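Local coordinates for Cyclo(L-leucyl-L-phenylalanyl) synthase (Streptomyces noursei, PDB 3OQV), which catalyses the ATP-independent formation of cyclo(L-phenylalanyl-L-leucyl) from two aminoacyl-tRNAs, a step in the biosynthesis of the antibacterial peptide albonoursin, at residues 91-94 and 95-98; 69-72 and 73-77; 174-177 and 178-182; 117-120 and 121-124; 206-209 and 210-214. All blocks are in the same frame, centred on the assembly; numbering follows the deposited sequence.

Contact 1: 91-94 and 95-98; sequences RTLK and DLRR. With PO4 (phosphate ion), chain E.
Arg91 O, Thr92 O and Leu93 O receive the amides of Asp95, Leu96 and Arg97 in successive i to i+4 bonds, the straightest being Leu96 N to Thr92 O (3.0 Å, 174°). On this regular backbone Arg97 folds back over the previous turn. Its CG lies 3.4 Å from Leu93 O, and the chain then bends at chi3 (-147°), which brings NH2 to 3.6 Å from Leu93 CB, while Leu93 O sits over one face of the guanidinium. NE of Arg97 is held by the hydroxyl of Tyr66. An alanine in place of this arginine is likely to leave the Tyr66 hydroxyl without its NE donor and Leu93 CB without its cover. Both segments belong to the long helix 82-107 of this Rossmann-fold enzyme, and Leu93 and Leu96, buried, meet through their CD2 methyls at 4.3 Å. Further round, Arg98, which could take part in aminoacyl-tRNA binding as inferred by similarity, folds back across Lys94. Lys94 CB stands 4.0 Å above the centre of the Arg98 guanidinium. At the start a phosphate ion, probably from the crystallisation liquor, lies at the edge of the Arg91 guanidinium; NE and NH2 both donate weakly to its O3.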
loop_
_atom_site.group_PDB
_atom_site.type_symbol
_atom_site.label_atom_id
_atom_site.label_comp_id
_atom_site.label_asym_id
_atom_site.label_seq_id
_atom_site.Cartn_x
_atom_site.Cartn_y
_atom_site.Cartn_z
ATOM N N ARG A 91 -4.212 -9.873 -15.314
ATOM C CA ARG A 91 -5.603 -10.147 -15.031
ATOM C C ARG A 91 -6.016 -9.593 -13.675
ATOM O O ARG A 91 -7.106 -9.046 -13.516
ATOM C CB ARG A 91 -5.846 -11.652 -15.071
ATOM C CG ARG A 91 -7.210 -12.014 -15.564
ATOM C CD ARG A 91 -7.362 -13.517 -15.611
ATOM N NE ARG A 91 -7.062 -14.033 -16.934
ATOM C CZ ARG A 91 -7.327 -15.276 -17.320
ATOM N NH1 ARG A 91 -7.876 -16.126 -16.463
ATOM N NH2 ARG A 91 -7.042 -15.660 -18.555
ATOM N N THR A 92 -5.169 -9.820 -12.685
ATOM C CA THR A 92 -5.423 -9.345 -11.327
ATOM C C THR A 92 -5.570 -7.827 -11.325
ATOM O O THR A 92 -6.491 -7.276 -10.716
ATOM C CB THR A 92 -4.286 -9.782 -10.391
ATOM O OG1 THR A 92 -4.342 -11.203 -10.223
ATOM C CG2 THR A 92 -4.388 -9.107 -9.021
ATOM N N LEU A 93 -4.722 -7.159 -12.093
ATOM C CA LEU A 93 -4.759 -5.707 -12.140
ATOM C C LEU A 93 -5.940 -5.183 -12.931
ATOM O O LEU A 93 -6.467 -4.117 -12.621
ATOM C CB LEU A 93 -3.446 -5.141 -12.668
ATOM C CG LEU A 93 -2.280 -5.415 -11.722
ATOM C CD1 LEU A 93 -0.959 -5.036 -12.374
ATOM C CD2 LEU A 93 -2.489 -4.654 -10.421
ATOM N N LYS A 94 -6.366 -5.925 -13.953
ATOM C CA LYS A 94 -7.585 -5.557 -14.656
ATOM C C LYS A 94 -8.778 -5.588 -13.716
ATOM O O LYS A 94 -9.633 -4.710 -13.770
ATOM C CB LYS A 94 -7.851 -6.486 -15.846
ATOM C CG LYS A 94 -7.133 -6.073 -17.103
ATOM C CD LYS A 94 -7.287 -7.134 -18.175
ATOM C CE LYS A 94 -7.093 -6.521 -19.544
ATOM N NZ LYS A 94 -6.415 -5.202 -19.434
ATOM N N ASP A 95 -8.870 -6.638 -12.907
ATOM C CA ASP A 95 -9.979 -6.780 -11.966
ATOM C C ASP A 95 -9.959 -5.647 -10.921
ATOM O O ASP A 95 -10.976 -4.984 -10.681
ATOM C CB ASP A 95 -9.913 -8.147 -11.278
ATOM C CG ASP A 95 -10.219 -9.306 -12.230
ATOM O OD1 ASP A 95 -10.670 -9.049 -13.369
ATOM O OD2 ASP A 95 -10.008 -10.479 -11.838
ATOM N N LEU A 96 -8.790 -5.407 -10.340
ATOM C CA LEU A 96 -8.592 -4.272 -9.410
ATOM C C LEU A 96 -9.040 -2.922 -9.977
ATOM O O LEU A 96 -9.843 -2.211 -9.353
ATOM C CB LEU A 96 -7.127 -4.201 -8.987
ATOM C CG LEU A 96 -6.747 -3.283 -7.821
ATOM C CD1 LEU A 96 -7.718 -3.464 -6.701
ATOM C CD2 LEU A 96 -5.342 -3.607 -7.359
ATOM N N ARG A 97 -8.551 -2.577 -11.166
ATOM C CA ARG A 97 -8.889 -1.302 -11.795
ATOM C C ARG A 97 -10.361 -1.149 -12.107
ATOM O O ARG A 97 -10.921 -0.076 -11.906
ATOM C CB ARG A 97 -8.088 -1.085 -13.072
ATOM C CG ARG A 97 -6.636 -0.730 -12.822
ATOM C CD ARG A 97 -5.955 -0.352 -14.128
ATOM N NE ARG A 97 -4.555 -0.758 -14.115
ATOM C CZ ARG A 97 -4.094 -1.862 -14.690
ATOM N NH1 ARG A 97 -4.916 -2.662 -15.363
ATOM N NH2 ARG A 97 -2.807 -2.160 -14.600
ATOM N N ARG A 98 -10.965 -2.194 -12.672
ATOM C CA ARG A 98 -12.392 -2.178 -12.974
ATOM C C ARG A 98 -13.217 -1.963 -11.706
ATOM O O ARG A 98 -14.147 -1.152 -11.675
ATOM C CB ARG A 98 -12.799 -3.479 -13.675
ATOM C CG ARG A 98 -11.871 -3.842 -14.825
ATOM C CD ARG A 98 -12.312 -5.086 -15.615
ATOM N NE ARG A 98 -11.647 -5.114 -16.919
ATOM C CZ ARG A 98 -11.409 -6.213 -17.627
ATOM N NH1 ARG A 98 -11.813 -7.395 -17.183
ATOM N NH2 ARG A 98 -10.766 -6.128 -18.786
HETATM P P PO4 E . -5.042 -12.513 -19.551
HETATM O O1 PO4 E . -6.422 -11.913 -19.420
HETATM O O2 PO4 E . -4.003 -11.575 -18.959
HETATM O O3 PO4 E . -5.009 -13.814 -18.781
HETATM O O4 PO4 E . -4.732 -12.755 -21.017
#

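Contact 2: 69-72 and 73-77; sequences THID and EMLIA. With PO4 (phosphate ion), chain D.
His70 and Glu73 are joined by a nearly straight hydrogen bond, ND1 to OE2 at 2.8 Å and 176°. The acceptor lies in the plane of the imidazole and is approached on the syn side of OE2 but tilted out of the carboxylate plane, with ring and carboxylate 84° apart. Having CG opposite the carbonyl carbon (chi1 -66°) sends the extended Glu73 chain alongside the histidine, both pointing the same way. The second carboxylate oxygen, OE1, is taken by Asn177 ND2, so two donors fix the rotation of this group. Across the ring, His70 NE2 donates to O1 of a phosphate ion at 2.6 Å; with both nitrogens donating, the imidazole may well carry a positive charge.

Among backbone bonds, Ile71 O receives Met74 N at 3.0 Å and, more weakly, Leu75 N, and Asp72 O receives Ile76 N at 2.9 Å. Apolar contact is slight: Ile71 CG2 reaches Leu75 CD1 at 4.5 Å, and Leu75 continues onto Val89 of helix 82-107.

The pair joins the loop residue before helix 71-78 to the helix itself, which follows strand 59-67 of the parallel sheet, and lies beside Tyr178 and Ala181, residues that probably bind substrate, as in relatives.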
loop_
_atom_site.group_PDB
_atom_site.type_symbol
_atom_site.label_atom_id
_atom_site.label_comp_id
_atom_site.label_asym_id
_atom_site.label_seq_id
_atom_site.Cartn_x
_atom_site.Cartn_y
_atom_site.Cartn_z
ATOM N N THR A 69 3.195 -3.319 -8.561
ATOM C CA THR A 69 4.622 -3.538 -8.804
ATOM C C THR A 69 5.121 -4.788 -8.088
ATOM O O THR A 69 4.733 -5.050 -6.942
ATOM C CB THR A 69 5.456 -2.332 -8.327
ATOM O OG1 THR A 69 4.988 -1.910 -7.041
ATOM C CG2 THR A 69 5.314 -1.178 -9.306
ATOM N N HIS A 70 6.001 -5.536 -8.754
ATOM C CA HIS A 70 6.765 -6.619 -8.119
ATOM C C HIS A 70 5.937 -7.866 -7.818
ATOM O O HIS A 70 6.438 -8.814 -7.218
ATOM C CB HIS A 70 7.466 -6.125 -6.846
ATOM C CG HIS A 70 8.517 -5.084 -7.102
ATOM N ND1 HIS A 70 9.598 -5.309 -7.927
ATOM C CD2 HIS A 70 8.615 -3.792 -6.698
ATOM C CE1 HIS A 70 10.336 -4.213 -7.994
ATOM N NE2 HIS A 70 9.762 -3.279 -7.254
ATOM N N ILE A 71 4.664 -7.858 -8.207
ATOM C CA ILE A 71 3.781 -8.990 -7.932
ATOM C C ILE A 71 4.242 -10.230 -8.679
ATOM O O ILE A 71 4.185 -11.339 -8.150
ATOM C CB ILE A 71 2.315 -8.695 -8.311
ATOM C CG1 ILE A 71 1.788 -7.473 -7.547
ATOM C CG2 ILE A 71 1.438 -9.914 -8.027
ATOM C CD1 ILE A 71 0.542 -6.849 -8.186
ATOM N N ASP A 72 4.712 -10.039 -9.909
ATOM C CA ASP A 72 5.102 -11.167 -10.753
ATOM C C ASP A 72 6.240 -11.983 -10.136
ATOM O O ASP A 72 6.238 -13.214 -10.207
ATOM C CB ASP A 72 5.448 -10.700 -12.175
ATOM C CG ASP A 72 6.568 -9.668 -12.208
ATOM O OD1 ASP A 72 6.720 -8.882 -11.242
ATOM O OD2 ASP A 72 7.301 -9.643 -13.219
ATOM N N GLU A 73 7.166 -11.303 -9.466
ATOM C CA GLU A 73 8.286 -11.972 -8.804
ATOM C C GLU A 73 7.827 -12.965 -7.743
ATOM O O GLU A 73 8.490 -13.970 -7.494
ATOM C CB GLU A 73 9.224 -10.948 -8.164
ATOM C CG GLU A 73 9.933 -10.070 -9.162
ATOM C CD GLU A 73 10.441 -8.783 -8.537
ATOM O OE1 GLU A 73 11.037 -8.846 -7.437
ATOM O OE2 GLU A 73 10.224 -7.709 -9.138
ATOM N N MET A 74 6.699 -12.675 -7.106
ATOM C CA MET A 74 6.184 -13.538 -6.057
ATOM C C MET A 74 5.556 -14.774 -6.679
ATOM O O MET A 74 5.698 -15.881 -6.163
ATOM C CB MET A 74 5.150 -12.797 -5.207
ATOM C CG MET A 74 4.747 -13.526 -3.922
ATOM S SD MET A 74 6.131 -13.833 -2.791
ATOM C CE MET A 74 6.349 -12.194 -2.071
ATOM N N LEU A 75 4.865 -14.581 -7.797
ATOM C CA LEU A 75 4.273 -15.699 -8.522
ATOM C C LEU A 75 5.357 -16.620 -9.074
ATOM O O LEU A 75 5.204 -17.840 -9.089
ATOM C CB LEU A 75 3.389 -15.187 -9.653
ATOM C CG LEU A 75 2.134 -14.444 -9.197
ATOM C CD1 LEU A 75 1.500 -13.726 -10.382
ATOM C CD2 LEU A 75 1.147 -15.411 -8.549
ATOM N N ILE A 76 6.461 -16.026 -9.509
ATOM C CA ILE A 76 7.603 -16.793 -9.963
ATOM C C ILE A 76 8.257 -17.599 -8.840
ATOM O O ILE A 76 8.485 -18.803 -8.991
ATOM C CB ILE A 76 8.617 -15.903 -10.679
ATOM C CG1 ILE A 76 8.011 -15.417 -11.997
ATOM C CG2 ILE A 76 9.913 -16.653 -10.910
ATOM C CD1 ILE A 76 8.712 -14.227 -12.613
ATOM N N ALA A 77 8.480 -16.960 -7.692
ATOM C CA ALA A 77 8.835 -17.676 -6.463
ATOM C C ALA A 77 7.953 -18.903 -6.215
ATOM O O ALA A 77 8.434 -19.940 -5.762
ATOM C CB ALA A 77 8.786 -16.730 -5.256
HETATM P P PO4 D . 11.779 -0.642 -8.325
HETATM O O1 PO4 D . 10.541 -0.767 -7.457
HETATM O O2 PO4 D . 12.925 -1.319 -7.608
HETATM O O3 PO4 D . 11.545 -1.286 -9.672
HETATM O O4 PO4 D . 12.095 0.817 -8.546
#

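Contact 3: 174-177 and 178-182; sequences AGLN and YVLAE. With DTD (dithiane diol), chain B; PO4 (phosphate ion), chain C.
Tyr178 N is hydrogen-bonded to Ala174 O at 3.1 Å within helix 169-193, which carries part of the substrate-binding site inferred by similarity in the Rossmann-like domain. A phosphate ion, probably from the crystallisation liquor, sits at the edge of the phenol ring. Tyr178 OH lies 2.9 Å from its O2, although the place of that oxygen is not certain. Glu182, which also lines the dithiane diol pocket, reaches the same ion, Glu182 OE1 being 2.8 Å from phosphate O4. The phenol ring extends there because CG of Tyr178 lies opposite the backbone N (chi1 -176°), leading the ring away from the preceding turn.

Behind these groups the helix backbone sets the spacing: Gly175 O accepts Val179 N at 2.8 Å, and Asn177 O accepts Ala181 N. His70 packs on Asn177, Tyr178 and Ala181. On another flank Val179 rests on Val153 and Val156 of helix 143-158. Leu176 and Leu180 meet one turn apart and both cover Phe139 of helix 126-141; in their own contact the CD1 methyl of Leu176 lies 3.8 Å from Leu180 CG.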
loop_
_atom_site.group_PDB
_atom_site.type_symbol
_atom_site.label_atom_id
_atom_site.label_comp_id
_atom_site.label_asym_id
_atom_site.label_seq_id
_atom_site.Cartn_x
_atom_site.Cartn_y
_atom_site.Cartn_z
ATOM N N ALA A 174 11.638 -11.413 -3.481
ATOM C CA ALA A 174 10.426 -10.851 -4.063
ATOM C C ALA A 174 9.717 -9.917 -3.078
ATOM O O ALA A 174 9.276 -8.828 -3.453
ATOM C CB ALA A 174 9.483 -11.962 -4.520
ATOM N N GLY A 175 9.559 -10.372 -1.838
ATOM C CA GLY A 175 8.827 -9.598 -0.841
ATOM C C GLY A 175 9.562 -8.321 -0.481
ATOM O O GLY A 175 8.951 -7.268 -0.271
ATOM N N LEU A 176 10.882 -8.413 -0.411
ATOM C CA LEU A 176 11.699 -7.262 -0.101
ATOM C C LEU A 176 11.576 -6.183 -1.176
ATOM O O LEU A 176 11.359 -5.009 -0.863
ATOM C CB LEU A 176 13.160 -7.680 0.080
ATOM C CG LEU A 176 14.116 -6.568 0.522
ATOM C CD1 LEU A 176 13.619 -5.868 1.782
ATOM C CD2 LEU A 176 15.522 -7.147 0.745
ATOM N N ASN A 177 11.710 -6.580 -2.438
ATOM C CA ASN A 177 11.518 -5.664 -3.558
ATOM C C ASN A 177 10.172 -4.957 -3.454
ATOM O O ASN A 177 10.060 -3.754 -3.700
ATOM C CB ASN A 177 11.584 -6.424 -4.882
ATOM C CG ASN A 177 12.981 -6.891 -5.214
ATOM O OD1 ASN A 177 13.953 -6.392 -4.663
ATOM N ND2 ASN A 177 13.090 -7.805 -6.162
ATOM N N TYR A 178 9.146 -5.748 -3.161
ATOM C CA TYR A 178 7.775 -5.278 -3.041
ATOM C C TYR A 178 7.663 -4.252 -1.907
ATOM O O TYR A 178 7.064 -3.188 -2.066
ATOM C CB TYR A 178 6.870 -6.489 -2.763
ATOM C CG TYR A 178 5.394 -6.182 -2.709
ATOM C CD1 TYR A 178 4.609 -6.223 -3.861
ATOM C CD2 TYR A 178 4.773 -5.903 -1.504
ATOM C CE1 TYR A 178 3.255 -5.930 -3.812
ATOM C CE2 TYR A 178 3.416 -5.612 -1.446
ATOM C CZ TYR A 178 2.666 -5.627 -2.602
ATOM O OH TYR A 178 1.315 -5.352 -2.539
ATOM N N VAL A 179 8.252 -4.574 -0.766
ATOM C CA VAL A 179 8.072 -3.755 0.427
ATOM C C VAL A 179 8.897 -2.465 0.324
ATOM O O VAL A 179 8.404 -1.389 0.660
ATOM C CB VAL A 179 8.452 -4.524 1.701
ATOM C CG1 VAL A 179 8.767 -3.548 2.859
ATOM C CG2 VAL A 179 7.323 -5.498 2.096
ATOM N N LEU A 180 10.122 -2.566 -0.191
ATOM C CA LEU A 180 10.946 -1.378 -0.419
ATOM C C LEU A 180 10.343 -0.385 -1.413
ATOM O O LEU A 180 10.605 0.806 -1.310
ATOM C CB LEU A 180 12.374 -1.751 -0.849
ATOM C CG LEU A 180 13.182 -2.479 0.226
ATOM C CD1 LEU A 180 14.615 -2.717 -0.230
ATOM C CD2 LEU A 180 13.148 -1.725 1.555
ATOM N N ALA A 181 9.620 -0.880 -2.421
ATOM C CA ALA A 181 8.856 -0.009 -3.315
ATOM C C ALA A 181 7.758 0.777 -2.578
ATOM O O ALA A 181 7.432 1.899 -2.962
ATOM C CB ALA A 181 8.257 -0.815 -4.494
ATOM N N GLU A 182 7.158 0.158 -1.564
ATOM C CA GLU A 182 6.052 0.755 -0.796
ATOM C C GLU A 182 6.552 1.720 0.275
ATOM O O GLU A 182 5.803 2.574 0.761
ATOM C CB GLU A 182 5.237 -0.348 -0.115
ATOM C CG GLU A 182 4.403 -1.188 -1.085
ATOM C CD GLU A 182 3.413 -2.088 -0.365
ATOM O OE1 GLU A 182 3.773 -2.635 0.693
ATOM O OE2 GLU A 182 2.253 -2.207 -0.816
HETATM S S1 DTD B . 1.416 1.506 1.898
HETATM C C1 DTD B . 0.807 0.254 2.977
HETATM C C2 DTD B . -0.615 -0.078 2.546
HETATM O O2 DTD B . -1.325 -0.685 3.633
HETATM C C3 DTD B . -0.575 -0.985 1.319
HETATM O O3 DTD B . -1.700 -1.874 1.293
HETATM C C4 DTD B . -0.551 -0.158 0.039
HETATM S S4 DTD B . 0.774 1.010 0.066
HETATM P P PO4 C . 0.754 -4.710 1.137
HETATM O O1 PO4 C . 0.608 -6.172 0.782
HETATM O O2 PO4 C . 0.733 -3.898 -0.142
HETATM O O3 PO4 C . -0.358 -4.290 2.059
HETATM O O4 PO4 C . 2.086 -4.519 1.835
#

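Contact 4: 117-120 and 121-124; sequences RSLS and ELQE. With PO4 (phosphate ion), chain D.
Glu121 N is held by Ser118, whose OG accepts it at 3.0 Å and 152°. The hydroxyl reaches that amide because chi1 of 63° tucks OG between the serine's own N and carbonyl carbon. The Glu121 side chain extends back across Arg117 at about a right angle, OE2 lying 3.8 Å from Arg117 CD. Their charged ends do not touch; a water links Arg117 NH1 to Glu121 OE2, weakly on the glutamate side, and Arg117 NH2 forms a salt bridge with Asp63. Leu122 follows, its N bound to Ser118 O and its CD1 standing 3.7 Å above one face of the Arg117 guanidinium, offset toward the rim. With its OG on Glu121 N, Ser118 is the N-cap of helix 119-122, which starts where strand 114-118, at one border of the parallel Rossmann sheet, ends. The other methyl, Leu122 CD2, meets Leu119 CD1 at 4.2 Å. Gln123 N binds Leu119 O at 2.8 Å, and its extended side chain carries NE2 to phosphate O1 at 2.8 Å (171°) and to the Tyr128 hydroxyl. A leucine in place of this glutamine would probably leave the Tyr128 hydroxyl and the phosphate oxygen without their amide partner. Last, Glu124 OE2 shares a second water with Ser120 O.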
loop_
_atom_site.group_PDB
_atom_site.type_symbol
_atom_site.label_atom_id
_atom_site.label_comp_id
_atom_site.label_asym_id
_atom_site.label_seq_id
_atom_site.Cartn_x
_atom_site.Cartn_y
_atom_site.Cartn_z
ATOM N N ARG A 117 -3.674 6.656 -8.566
ATOM C CA ARG A 117 -2.546 6.285 -9.412
ATOM C C ARG A 117 -2.066 4.890 -9.044
ATOM O O ARG A 117 -2.241 4.452 -7.903
ATOM C CB ARG A 117 -1.405 7.294 -9.254
ATOM C CG ARG A 117 -1.747 8.702 -9.755
ATOM C CD ARG A 117 -0.574 9.646 -9.564
ATOM N NE ARG A 117 -0.498 10.083 -8.181
ATOM C CZ ARG A 117 0.309 11.035 -7.736
ATOM N NH1 ARG A 117 1.196 11.585 -8.552
ATOM N NH2 ARG A 117 0.305 11.352 -6.445
ATOM N N SER A 118 -1.448 4.192 -9.998
ATOM C CA SER A 118 -0.683 2.986 -9.687
ATOM C C SER A 118 0.616 3.350 -8.970
ATOM O O SER A 118 1.130 4.450 -9.147
ATOM C CB SER A 118 -0.340 2.238 -10.972
ATOM O OG SER A 118 0.495 3.039 -11.796
ATOM N N LEU A 119 1.173 2.414 -8.205
ATOM C CA LEU A 119 2.502 2.633 -7.614
ATOM C C LEU A 119 3.556 2.829 -8.709
ATOM O O LEU A 119 4.415 3.704 -8.610
ATOM C CB LEU A 119 2.898 1.491 -6.676
ATOM C CG LEU A 119 4.217 1.640 -5.888
ATOM C CD1 LEU A 119 4.305 2.993 -5.157
ATOM C CD2 LEU A 119 4.363 0.510 -4.881
ATOM N N SER A 120 3.441 2.075 -9.796
ATOM C CA SER A 120 4.416 2.194 -10.867
ATOM C C SER A 120 4.441 3.590 -11.491
ATOM O O SER A 120 5.512 4.117 -11.752
ATOM C CB SER A 120 4.234 1.090 -11.930
ATOM O OG SER A 120 3.077 1.321 -12.697
ATOM N N GLU A 121 3.284 4.244 -11.601
ATOM C CA GLU A 121 3.246 5.615 -12.092
ATOM C C GLU A 121 3.877 6.569 -11.074
ATOM O O GLU A 121 4.604 7.489 -11.427
ATOM C CB GLU A 121 1.800 6.049 -12.339
ATOM C CG GLU A 121 1.675 7.397 -13.016
ATOM C CD GLU A 121 0.230 7.838 -13.146
ATOM O OE1 GLU A 121 -0.658 6.956 -13.089
ATOM O OE2 GLU A 121 -0.012 9.065 -13.262
ATOM N N LEU A 122 3.544 6.360 -9.810
ATOM C CA LEU A 122 4.022 7.201 -8.729
ATOM C C LEU A 122 5.552 7.120 -8.647
ATOM O O LEU A 122 6.242 8.114 -8.340
ATOM C CB LEU A 122 3.389 6.703 -7.434
ATOM C CG LEU A 122 3.658 7.514 -6.177
ATOM C CD1 LEU A 122 3.243 8.957 -6.371
ATOM C CD2 LEU A 122 2.877 6.896 -5.021
ATOM N N GLN A 123 6.089 5.961 -9.028
ATOM C CA GLN A 123 7.519 5.714 -8.897
ATOM C C GLN A 123 8.312 6.560 -9.884
ATOM O O GLN A 123 9.522 6.726 -9.740
ATOM C CB GLN A 123 7.829 4.241 -9.141
ATOM C CG GLN A 123 7.484 3.322 -7.984
ATOM C CD GLN A 123 8.101 1.969 -8.168
ATOM O OE1 GLN A 123 7.966 1.367 -9.236
ATOM N NE2 GLN A 123 8.872 1.520 -7.175
ATOM N N GLU A 124 7.628 7.078 -10.896
ATOM C CA GLU A 124 8.264 7.946 -11.891
ATOM C C GLU A 124 8.512 9.361 -11.370
ATOM O O GLU A 124 9.337 10.090 -11.921
ATOM C CB GLU A 124 7.425 7.993 -13.170
ATOM C CG GLU A 124 7.510 6.705 -13.974
ATOM C CD GLU A 124 8.930 6.423 -14.460
ATOM O OE1 GLU A 124 9.396 7.133 -15.380
ATOM O OE2 GLU A 124 9.583 5.502 -13.918
HETATM P P PO4 D . 11.779 -0.642 -8.325
HETATM O O1 PO4 D . 10.541 -0.767 -7.457
HETATM O O2 PO4 D . 12.925 -1.319 -7.608
HETATM O O3 PO4 D . 11.545 -1.286 -9.672
HETATM O O4 PO4 D . 12.095 0.817 -8.546
HETATM O O HOH W 1 1.862 11.074 -11.337
HETATM O O HOH W 2 7.514 3.199 -12.934
#

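Contact 5: 206-209 and 210-214; sequences TPIT and AFLSR
Ile208 meets Phe211 and Leu212 on the apolar side of this short helix, and its side chain can be followed outward. From CB, the CG1 branch leaves opposite the backbone N (chi1 -170°), which brings its far end to the following turn. CG1 meets Leu212 CD1 at 4.1 Å, and the chain then turns at chi2 (67°), where the terminal CD1 comes 4.2 Å from CD2 of the Phe211 ring, approaching it obliquely. Ile208 also lines the pocket that holds dithiane diol, so this residue joins ligand and helix packing.

The backbone is held by Leu212 N to Ile208 O at 2.9 Å. One residue earlier, Pro207 O receives Ala210 N at 2.9 Å, and a weak bond from Phe211 N. At the start of the helix Thr206 O is gripped twice by Thr209: OG1 donates in the carbonyl plane at 2.7 Å, and the backbone N adds a second bond of 2.9 Å. The two donors leave that carbonyl well satisfied.

Among its surroundings, helix 207-212 follows strand 198-202, and Ile208, Thr209 and Leu212 all lean on Tyr202 at the end of that strand. Pro207 packs on Ala155 and Val156, and Phe211 on Ala148, all of helix 143-158, while the Phe211 ring also meets Phe186 of helix 169-193.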
loop_
_atom_site.group_PDB
_atom_site.type_symbol
_atom_site.label_atom_id
_atom_site.label_comp_id
_atom_site.label_asym_id
_atom_site.label_seq_id
_atom_site.Cartn_x
_atom_site.Cartn_y
_atom_site.Cartn_z
ATOM N N THR A 206 -3.100 -6.490 8.324
ATOM C CA THR A 206 -2.391 -6.334 7.059
ATOM C C THR A 206 -0.896 -6.144 7.284
ATOM O O THR A 206 -0.468 -5.851 8.404
ATOM C CB THR A 206 -2.972 -5.175 6.211
ATOM O OG1 THR A 206 -2.902 -3.950 6.951
ATOM C CG2 THR A 206 -4.419 -5.458 5.863
ATOM N N PRO A 207 -0.088 -6.342 6.227
ATOM C CA PRO A 207 1.356 -6.357 6.433
ATOM C C PRO A 207 1.943 -5.078 7.057
ATOM O O PRO A 207 2.936 -5.156 7.775
ATOM C CB PRO A 207 1.900 -6.577 5.021
ATOM C CG PRO A 207 0.855 -7.474 4.390
ATOM C CD PRO A 207 -0.463 -6.917 4.917
ATOM N N ILE A 208 1.373 -3.917 6.755
ATOM C CA ILE A 208 1.849 -2.667 7.365
ATOM C C ILE A 208 1.803 -2.719 8.899
ATOM O O ILE A 208 2.655 -2.133 9.572
ATOM C CB ILE A 208 1.076 -1.435 6.852
ATOM C CG1 ILE A 208 1.750 -0.136 7.317
ATOM C CG2 ILE A 208 -0.373 -1.479 7.318
ATOM C CD1 ILE A 208 3.115 0.112 6.709
ATOM N N THR A 209 0.867 -3.491 9.451
ATOM C CA THR A 209 0.760 -3.587 10.898
ATOM C C THR A 209 1.936 -4.350 11.497
ATOM O O THR A 209 2.290 -4.137 12.656
ATOM C CB THR A 209 -0.568 -4.218 11.358
ATOM O OG1 THR A 209 -0.567 -5.614 11.043
ATOM C CG2 THR A 209 -1.754 -3.529 10.677
ATOM N N ALA A 210 2.604 -5.162 10.684
ATOM C CA ALA A 210 3.846 -5.801 11.118
ATOM C C ALA A 210 5.004 -4.809 11.201
ATOM O O ALA A 210 5.775 -4.825 12.159
ATOM C CB ALA A 210 4.199 -6.985 10.206
ATOM N N PHE A 211 5.085 -3.896 10.234
ATOM C CA PHE A 211 6.027 -2.781 10.311
ATOM C C PHE A 211 5.758 -1.915 11.543
ATOM O O PHE A 211 6.682 -1.531 12.264
ATOM C CB PHE A 211 5.964 -1.933 9.029
ATOM C CG PHE A 211 6.839 -0.713 9.063
ATOM C CD1 PHE A 211 8.200 -0.808 8.807
ATOM C CD2 PHE A 211 6.309 0.523 9.398
ATOM C CE1 PHE A 211 9.012 0.310 8.899
ATOM C CE2 PHE A 211 7.117 1.642 9.486
ATOM C CZ PHE A 211 8.468 1.535 9.228
ATOM N N LEU A 212 4.494 -1.583 11.769
ATOM C CA LEU A 212 4.132 -0.616 12.810
ATOM C C LEU A 212 4.379 -1.172 14.214
ATOM O O LEU A 212 4.569 -0.423 15.170
ATOM C CB LEU A 212 2.667 -0.187 12.654
ATOM C CG LEU A 212 2.453 0.704 11.425
ATOM C CD1 LEU A 212 0.990 1.042 11.216
ATOM C CD2 LEU A 212 3.308 1.975 11.528
ATOM N N SER A 213 4.414 -2.489 14.345
ATOM C CA SER A 213 4.553 -3.077 15.677
ATOM C C SER A 213 6.009 -3.351 16.088
ATOM O O SER A 213 6.278 -3.759 17.222
ATOM C CB SER A 213 3.699 -4.340 15.795
ATOM O OG SER A 213 4.200 -5.341 14.948
ATOM N N ARG A 214 6.951 -3.102 15.185
ATOM C CA ARG A 214 8.331 -3.517 15.424
ATOM C C ARG A 214 9.033 -2.663 16.476
ATOM O O ARG A 214 8.719 -1.487 16.648
ATOM C CB ARG A 214 9.141 -3.536 14.130
#

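In the fold
Contacts 2, 3 and 4 form a connected group on one flank of the catalytic pocket. Contacts 2 and 3 have centres about 10 Å apart and are joined by the probable Glu73 OE1 to Asn177 ND2 hydrogen bond at 2.6 Å. Contacts 2 and 4 share a phosphate, and contact 4 reaches contact 3 where Gln123 NE2 packs on Ala181 CB at 3.6 Å. In contact 3 the Tyr178 side chain comes within about 4 Å of that of Ser37, the inferred nucleophile. Contact 5, centred about 14 Å from contact 3, borders the dithiane diol pocket. Contact 1, centred about 26 Å from contact 5, places the Leu96 side chain about 7 Å from that of Ser37.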